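Local structure of putative esterase/lipase/thioesterase (2PBL) at residues A[184-187]-A[188-192]; A[222-225]-A[226-230]; A[242-245]-A[246-249]. The protein is a putative esterase, lipase or thioesterase of the alpha/beta-hydrolase fold, and probably hydrolyses ester or thioester bonds in a substrate not yet identified. All blocks are in the same frame, centred on the assembly; numbering follows the deposited sequence.

Contact 1: residues A[184-187]-A[188-192]; sequences FKMD and ADAAI
Ala190 N donates to Asp187 OD1 at 2.9 Å, with an N-H...O angle of 158°. The donor meets OD1 nearly along the C-O axis of the carboxylate. Asp187 sits just before the helix that starts at Ala188. Its CG lies between the backbone N and the carbonyl carbon, chi1 61°, and this turns the carboxylate back over the first turn. OD1 also rests against the side of that turn, 3.5 Å from Ala190 CB. The backbone of Asp187 adds a second link: Ala191 N donates to Asp187 O at 3.0 Å. The side chain and the carbonyl of one residue therefore take up two successive N-H groups of the new helix. A carboxylate at this end of a helix would be favoured by the helix dipole, probably in its ionised form. The acid of Asp189 is near, with OD2 5.1 Å from Asp187 OD1, and may weaken that effect a little.

The apolar side of the turn is covered by Met186, which is present as selenomethionine. Its SE lies 3.8 Å from Ala191 CA and 4.2 Å from Ala191 CB. Its CB packs on Ala190 CB at 4.1 Å. Met186 also touches Ile109 of helix 109-126, so it lies between that helix and the start of the new one. Just before it, Lys185 leaves helix 181-184 with positive phi, and its carbonyl is held by Arg108. The whole is a short link between two helices, closed by an aspartate N-cap.

Contact 2: residues A[222-225]-A[226-230]; sequences QAIW and LVEAW
The indole of Trp225 has Glu228 OE1 at its edge, near the ring plane and 3.9 Å from Trp225 CD1. The carboxylate plane is turned 46° from the ring. Gln222 OE1 also lies at the edge, and Gln222 N stands over one face, offset toward the rim. The amide of Gln222 is bound by Tyr8 and by the backbone of Asp171. Further along, Leu226 CD1 sits over the centre of one face of Trp230, 3.4 Å above the plane. Arg202 makes a cation-pi contact with Trp230.

Trp225, Glu228, Gln222, Leu226 and Trp230 all belong to helix 217-230, the crossover helix of the beta-alpha-beta unit between strands 206-212 and 233-237. Ala223 and Val227 face strand 206-212, and Ile224 reaches His234 on the next strand. Successive i to i+4 bonds carry the backbone. Glu228 N donates to Ile224 O at 2.8 Å, and Val227 N to Ala223 O at 3.0 Å. The bond from Leu226 N to Gln222 O is weak.

Glu228 CG is anti to the carbonyl carbon, chi1 -76°, and passes 3.3 Å from Ile224 O. The chain runs extended beyond it. The Glu228 and Ile224 side chains cross at a slant, with OE2 4.2 Å from Ile224 CG1. Ile224 CD1 meets Val227 CB at 4.3 Å.

Contact 3: residues A[242-245]-A[246-249]; sequences HFNV and IEPL
Glu247 N donates to Asn244 O at 3.0 Å and closes a type I beta turn from Asn244 to Glu247. The donor stands well above the carbonyl plane, 69° out of it. Glu247 runs extended alongside Asn244, its CD 3.4 Å from Asn244 CB. Water 2 donates to both Asn244 O and Glu247 OE1, at 2.8 Å and 2.9 Å. Water 1 donates to Glu247 OE1 as well; its approach to Asn244 ND2 is too short to trust.

At the corners of the turn, the side chains of Val245 and Ile246 cross at about a right angle, with Val245 CG1 4.0 Å from Ile246 CG2. Both press on His136. Pro248 CD lies 3.2 Å from Val245 O, where the chain enters its 3-10 turn. Asn244 and Glu247 both touch Tyr20 of helix 20-35.

Asn244 CG lies between the backbone N and the carbonyl carbon, chi1 66°, which turns OD1 back toward His241 N, its hydrogen-bond donor. This ties the turn to the residue before His242. His242 bonds Ser137 through NE2 and Glu215 through ND1. That geometry is consistent with a Ser-His-Glu triad. Just past the probable catalytic histidine and Phe243, then, the turn links Asn244 O to Glu247 OE1 through water and buries Val245 and Ile246.

How the contacts relate
Along the chain, contact 1 comes first, then contact 2, then contact 3. None touches another. The centres of contacts 1 and 2 are about 19 Å apart, those of 2 and 3 about 20 Å, and those of 1 and 3 about 29 Å. Contact 1 lies in the excursion between strands 160-166 and 206-212, a place where many hydrolases of this fold carry a lid. Contact 2 is on the helix joining strands 206-212 and 233-237, at one end of the sheet. Contact 3 follows strand 233-237, one of the two outermost strands. Together they run from the helices after strand 160-166, through the helix on the sheet, to the probable active-site loop.

Contact 1: residues A[184-187]-A[188-192]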
loop_
_atom_site.group_PDB
_atom_site.type_symbol
_atom_site.label_atom_id
_atom_site.label_comp_id
_atom_site.label_asym_id
_atom_site.label_seq_id
_atom_site.Cartn_x
_atom_site.Cartn_y
_atom_site.Cartn_z
ATOM N N PHE A 184 -7.791 10.996 12.556
ATOM C CA PHE A 184 -6.937 9.915 13.097
ATOM C C PHE A 184 -7.056 9.823 14.613
ATOM O O PHE A 184 -7.057 8.728 15.193
ATOM C CB PHE A 184 -5.476 10.122 12.720
ATOM C CG PHE A 184 -5.250 10.391 11.259
ATOM C CD1 PHE A 184 -5.952 9.704 10.295
ATOM C CD2 PHE A 184 -4.265 11.277 10.870
ATOM C CE1 PHE A 184 -5.712 9.938 8.968
ATOM C CE2 PHE A 184 -4.013 11.531 9.552
ATOM C CZ PHE A 184 -4.751 10.869 8.596
ATOM N N LYS A 185 -7.148 10.983 15.243
ATOM C CA LYS A 185 -7.279 11.137 16.694
ATOM C C LYS A 185 -6.139 10.507 17.465
ATOM O O LYS A 185 -6.358 9.837 18.485
ATOM C CB LYS A 185 -8.649 10.625 17.188
ATOM C CG LYS A 185 -9.856 11.348 16.547
ATOM C CD LYS A 185 -11.180 10.700 16.928
ATOM C CE LYS A 185 -12.343 11.172 16.017
ATOM N NZ LYS A 185 -12.704 12.624 16.208
HETATM N N MSE A 186 -4.921 10.710 16.967
HETATM C CA MSE A 186 -3.716 10.183 17.587
HETATM C C MSE A 186 -3.061 11.184 18.509
HETATM O O MSE A 186 -3.116 12.395 18.254
HETATM C CB MSE A 186 -2.690 9.839 16.535
HETATM C CG MSE A 186 -3.087 8.677 15.658
HETATM SE SE MSE A 186 -1.581 8.260 14.462
HETATM C CE MSE A 186 -1.562 9.834 13.219
ATOM N N ASP A 187 -2.476 10.675 19.595
ATOM C CA ASP A 187 -1.585 11.458 20.446
ATOM C C ASP A 187 -0.170 11.062 20.069
ATOM O O ASP A 187 0.018 10.161 19.245
ATOM C CB ASP A 187 -1.852 11.299 21.970
ATOM C CG ASP A 187 -1.676 9.885 22.498
ATOM O OD1 ASP A 187 -0.916 9.055 21.950
ATOM O OD2 ASP A 187 -2.291 9.610 23.543
ATOM N N ALA A 188 0.835 11.681 20.669
ATOM C CA ALA A 188 2.207 11.383 20.289
ATOM C C ALA A 188 2.591 9.895 20.376
ATOM O O ALA A 188 3.200 9.358 19.446
ATOM C CB ALA A 188 3.167 12.192 21.108
ATOM N N ASP A 189 2.264 9.254 21.492
ATOM C CA ASP A 189 2.581 7.829 21.663
ATOM C C ASP A 189 1.877 6.929 20.638
ATOM O O ASP A 189 2.462 5.925 20.216
ATOM C CB ASP A 189 2.241 7.354 23.085
ATOM C CG ASP A 189 3.177 7.923 24.128
ATOM O OD1 ASP A 189 4.343 8.232 23.814
ATOM O OD2 ASP A 189 2.745 8.036 25.276
ATOM N N ALA A 190 0.647 7.271 20.265
ATOM C CA ALA A 190 -0.071 6.526 19.252
ATOM C C ALA A 190 0.606 6.684 17.870
ATOM O O ALA A 190 0.722 5.713 17.126
ATOM C CB ALA A 190 -1.516 6.952 19.197
ATOM N N ALA A 191 1.065 7.886 17.545
ATOM C CA ALA A 191 1.752 8.141 16.269
ATOM C C ALA A 191 3.053 7.350 16.197
ATOM O O ALA A 191 3.353 6.683 15.179
ATOM C CB ALA A 191 2.014 9.601 16.102
ATOM N N ILE A 192 3.784 7.381 17.309
ATOM C CA ILE A 192 5.035 6.638 17.466
ATOM C C ILE A 192 4.788 5.148 17.338
ATOM O O ILE A 192 5.463 4.473 16.569
ATOM C CB ILE A 192 5.699 6.928 18.853
ATOM C CG1 ILE A 192 6.177 8.366 18.918
ATOM C CG2 ILE A 192 6.941 6.007 19.132
ATOM C CD1 ILE A 192 6.302 8.866 20.350
#

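Contact 2: residues A[222-225]-A[226-230]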
loop_
_atom_site.group_PDB
_atom_site.type_symbol
_atom_site.label_atom_id
_atom_site.label_comp_id
_atom_site.label_asym_id
_atom_site.label_seq_id
_atom_site.Cartn_x
_atom_site.Cartn_y
_atom_site.Cartn_z
ATOM N N GLN A 222 9.620 11.628 4.124
ATOM C CA GLN A 222 9.036 10.401 4.657
ATOM C C GLN A 222 9.752 9.160 4.074
ATOM O O GLN A 222 9.987 8.187 4.785
ATOM C CB GLN A 222 7.529 10.354 4.352
ATOM C CG GLN A 222 6.667 11.322 5.161
ATOM C CD GLN A 222 6.425 10.886 6.590
ATOM O OE1 GLN A 222 6.831 9.804 7.011
ATOM N NE2 GLN A 222 5.782 11.751 7.354
ATOM N N ALA A 223 10.137 9.212 2.805
ATOM C CA ALA A 223 10.807 8.088 2.163
ATOM C C ALA A 223 12.207 7.869 2.717
ATOM O O ALA A 223 12.548 6.773 3.121
ATOM C CB ALA A 223 10.833 8.273 0.660
ATOM N N ILE A 224 13.030 8.909 2.715
ATOM C CA ILE A 224 14.400 8.814 3.190
ATOM C C ILE A 224 14.448 8.482 4.686
ATOM O O ILE A 224 15.383 7.807 5.141
ATOM C CB ILE A 224 15.220 10.094 2.830
ATOM C CG1 ILE A 224 16.722 9.916 3.116
ATOM C CG2 ILE A 224 14.745 11.291 3.592
ATOM C CD1 ILE A 224 17.424 8.973 2.234
ATOM N N TRP A 225 13.464 8.948 5.463
ATOM C CA TRP A 225 13.412 8.533 6.853
ATOM C C TRP A 225 13.322 7.016 6.999
ATOM O O TRP A 225 14.039 6.447 7.857
ATOM C CB TRP A 225 12.317 9.193 7.654
ATOM C CG TRP A 225 12.558 10.652 7.870
ATOM C CD1 TRP A 225 13.769 11.288 8.005
ATOM C CD2 TRP A 225 11.558 11.659 8.005
ATOM N NE1 TRP A 225 13.566 12.636 8.184
ATOM C CE2 TRP A 225 12.223 12.891 8.182
ATOM C CE3 TRP A 225 10.172 11.644 7.981
ATOM C CZ2 TRP A 225 11.528 14.098 8.351
ATOM C CZ3 TRP A 225 9.473 12.843 8.149
ATOM C CH2 TRP A 225 10.166 14.059 8.318
ATOM N N LEU A 226 12.495 6.382 6.154
ATOM C CA LEU A 226 12.327 4.916 6.186
ATOM C C LEU A 226 13.620 4.230 5.721
ATOM O O LEU A 226 14.121 3.258 6.334
ATOM C CB LEU A 226 11.107 4.467 5.336
ATOM C CG LEU A 226 10.759 2.971 5.524
ATOM C CD1 LEU A 226 10.619 2.578 6.982
ATOM C CD2 LEU A 226 9.530 2.519 4.740
ATOM N N VAL A 227 14.177 4.758 4.635
ATOM C CA VAL A 227 15.429 4.272 4.088
ATOM C C VAL A 227 16.526 4.310 5.161
ATOM O O VAL A 227 17.245 3.307 5.380
ATOM C CB VAL A 227 15.826 5.048 2.804
ATOM C CG1 VAL A 227 17.221 4.670 2.396
ATOM C CG2 VAL A 227 14.847 4.807 1.699
ATOM N N GLU A 228 16.644 5.450 5.864
ATOM C CA GLU A 228 17.627 5.580 6.932
ATOM C C GLU A 228 17.437 4.626 8.105
ATOM O O GLU A 228 18.399 3.995 8.556
ATOM C CB GLU A 228 17.617 6.990 7.504
ATOM C CG GLU A 228 18.287 8.005 6.613
ATOM C CD GLU A 228 18.201 9.432 7.144
ATOM O OE1 GLU A 228 17.380 9.732 8.063
ATOM O OE2 GLU A 228 18.966 10.243 6.592
ATOM N N ALA A 229 16.213 4.564 8.615
ATOM C CA ALA A 229 15.898 3.724 9.781
ATOM C C ALA A 229 16.162 2.236 9.538
ATOM O O ALA A 229 16.668 1.548 10.394
ATOM C CB ALA A 229 14.474 3.918 10.167
ATOM N N TRP A 230 15.848 1.763 8.343
ATOM C CA TRP A 230 15.912 0.320 8.023
ATOM C C TRP A 230 17.048 -0.076 7.097
ATOM O O TRP A 230 17.162 -1.255 6.678
ATOM C CB TRP A 230 14.590 -0.029 7.321
ATOM C CG TRP A 230 13.305 -0.044 8.152
ATOM C CD1 TRP A 230 13.088 0.480 9.402
ATOM C CD2 TRP A 230 12.028 -0.550 7.707
ATOM N NE1 TRP A 230 11.787 0.247 9.785
ATOM C CE2 TRP A 230 11.122 -0.386 8.757
ATOM C CE3 TRP A 230 11.601 -1.216 6.537
ATOM C CZ2 TRP A 230 9.804 -0.770 8.658
ATOM C CZ3 TRP A 230 10.257 -1.640 6.462
ATOM C CH2 TRP A 230 9.389 -1.414 7.520
#

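Contact 3: residues A[242-245]-A[246-249]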
loop_
_atom_site.group_PDB
_atom_site.type_symbol
_atom_site.label_atom_id
_atom_site.label_comp_id
_atom_site.label_asym_id
_atom_site.label_seq_id
_atom_site.Cartn_x
_atom_site.Cartn_y
_atom_site.Cartn_z
ATOM N N HIS A 242 2.709 12.096 -6.799
ATOM C CA HIS A 242 2.046 11.126 -5.902
ATOM C C HIS A 242 1.005 10.262 -6.560
ATOM O O HIS A 242 0.722 9.166 -6.080
ATOM C CB HIS A 242 1.441 11.893 -4.697
ATOM C CG HIS A 242 1.192 11.049 -3.485
ATOM N ND1 HIS A 242 2.213 10.463 -2.766
ATOM C CD2 HIS A 242 0.045 10.729 -2.842
ATOM C CE1 HIS A 242 1.702 9.792 -1.750
ATOM N NE2 HIS A 242 0.391 9.962 -1.754
ATOM N N PHE A 243 0.404 10.747 -7.639
ATOM C CA PHE A 243 -0.668 10.031 -8.283
ATOM C C PHE A 243 -0.270 9.189 -9.463
ATOM O O PHE A 243 -0.950 8.220 -9.710
ATOM C CB PHE A 243 -1.810 10.967 -8.667
ATOM C CG PHE A 243 -2.477 11.633 -7.511
ATOM C CD1 PHE A 243 -2.322 11.203 -6.209
ATOM C CD2 PHE A 243 -3.392 12.642 -7.759
ATOM C CE1 PHE A 243 -2.965 11.853 -5.184
ATOM C CE2 PHE A 243 -4.053 13.277 -6.728
ATOM C CZ PHE A 243 -3.847 12.881 -5.451
ATOM N N ASN A 244 0.790 9.521 -10.202
ATOM C CA ASN A 244 1.201 8.653 -11.317
ATOM C C ASN A 244 2.392 7.727 -11.012
ATOM O O ASN A 244 2.791 6.908 -11.877
ATOM C CB ASN A 244 1.432 9.421 -12.635
ATOM C CG ASN A 244 2.561 10.355 -12.581
ATOM O OD1 ASN A 244 3.200 10.555 -11.541
ATOM N ND2 ASN A 244 2.843 10.975 -13.746
ATOM N N VAL A 245 2.960 7.857 -9.814
ATOM C CA VAL A 245 4.075 7.009 -9.329
ATOM C C VAL A 245 3.700 5.523 -9.358
ATOM O O VAL A 245 4.532 4.687 -9.666
ATOM C CB VAL A 245 4.563 7.431 -7.901
ATOM C CG1 VAL A 245 3.540 7.171 -6.823
ATOM C CG2 VAL A 245 5.861 6.730 -7.550
ATOM N N ILE A 246 2.421 5.243 -9.096
ATOM C CA ILE A 246 1.866 3.888 -9.121
ATOM C C ILE A 246 1.531 3.378 -10.524
ATOM O O ILE A 246 1.302 2.184 -10.720
ATOM C CB ILE A 246 0.576 3.805 -8.256
ATOM C CG1 ILE A 246 -0.569 4.689 -8.837
ATOM C CG2 ILE A 246 0.875 4.174 -6.817
ATOM C CD1 ILE A 246 -1.844 4.734 -7.946
ATOM N N GLU A 247 1.505 4.266 -11.505
ATOM C CA GLU A 247 1.102 3.856 -12.868
ATOM C C GLU A 247 1.879 2.718 -13.461
ATOM O O GLU A 247 1.256 1.846 -14.056
ATOM C CB GLU A 247 1.029 5.038 -13.840
ATOM C CG GLU A 247 -0.142 5.907 -13.508
ATOM C CD GLU A 247 -0.361 7.138 -14.424
ATOM O OE1 GLU A 247 0.515 7.460 -15.302
ATOM O OE2 GLU A 247 -1.426 7.772 -14.221
ATOM N N PRO A 248 3.214 2.686 -13.278
ATOM C CA PRO A 248 4.006 1.554 -13.810
ATOM C C PRO A 248 3.622 0.148 -13.341
ATOM O O PRO A 248 4.072 -0.849 -13.946
ATOM C CB PRO A 248 5.436 1.886 -13.368
ATOM C CG PRO A 248 5.415 3.402 -13.263
ATOM C CD PRO A 248 4.095 3.706 -12.670
ATOM N N LEU A 249 2.802 0.045 -12.289
ATOM C CA LEU A 249 2.310 -1.267 -11.863
ATOM C C LEU A 249 1.518 -1.978 -12.964
ATOM O O LEU A 249 1.439 -3.215 -12.996
ATOM C CB LEU A 249 1.445 -1.155 -10.614
ATOM C CG LEU A 249 2.116 -0.831 -9.273
ATOM C CD1 LEU A 249 1.086 -0.628 -8.176
ATOM C CD2 LEU A 249 3.101 -1.899 -8.814
HETATM O O HOH W 1 1.687 10.397 -15.826
HETATM O O HOH W 2 3.269 7.151 -14.597
#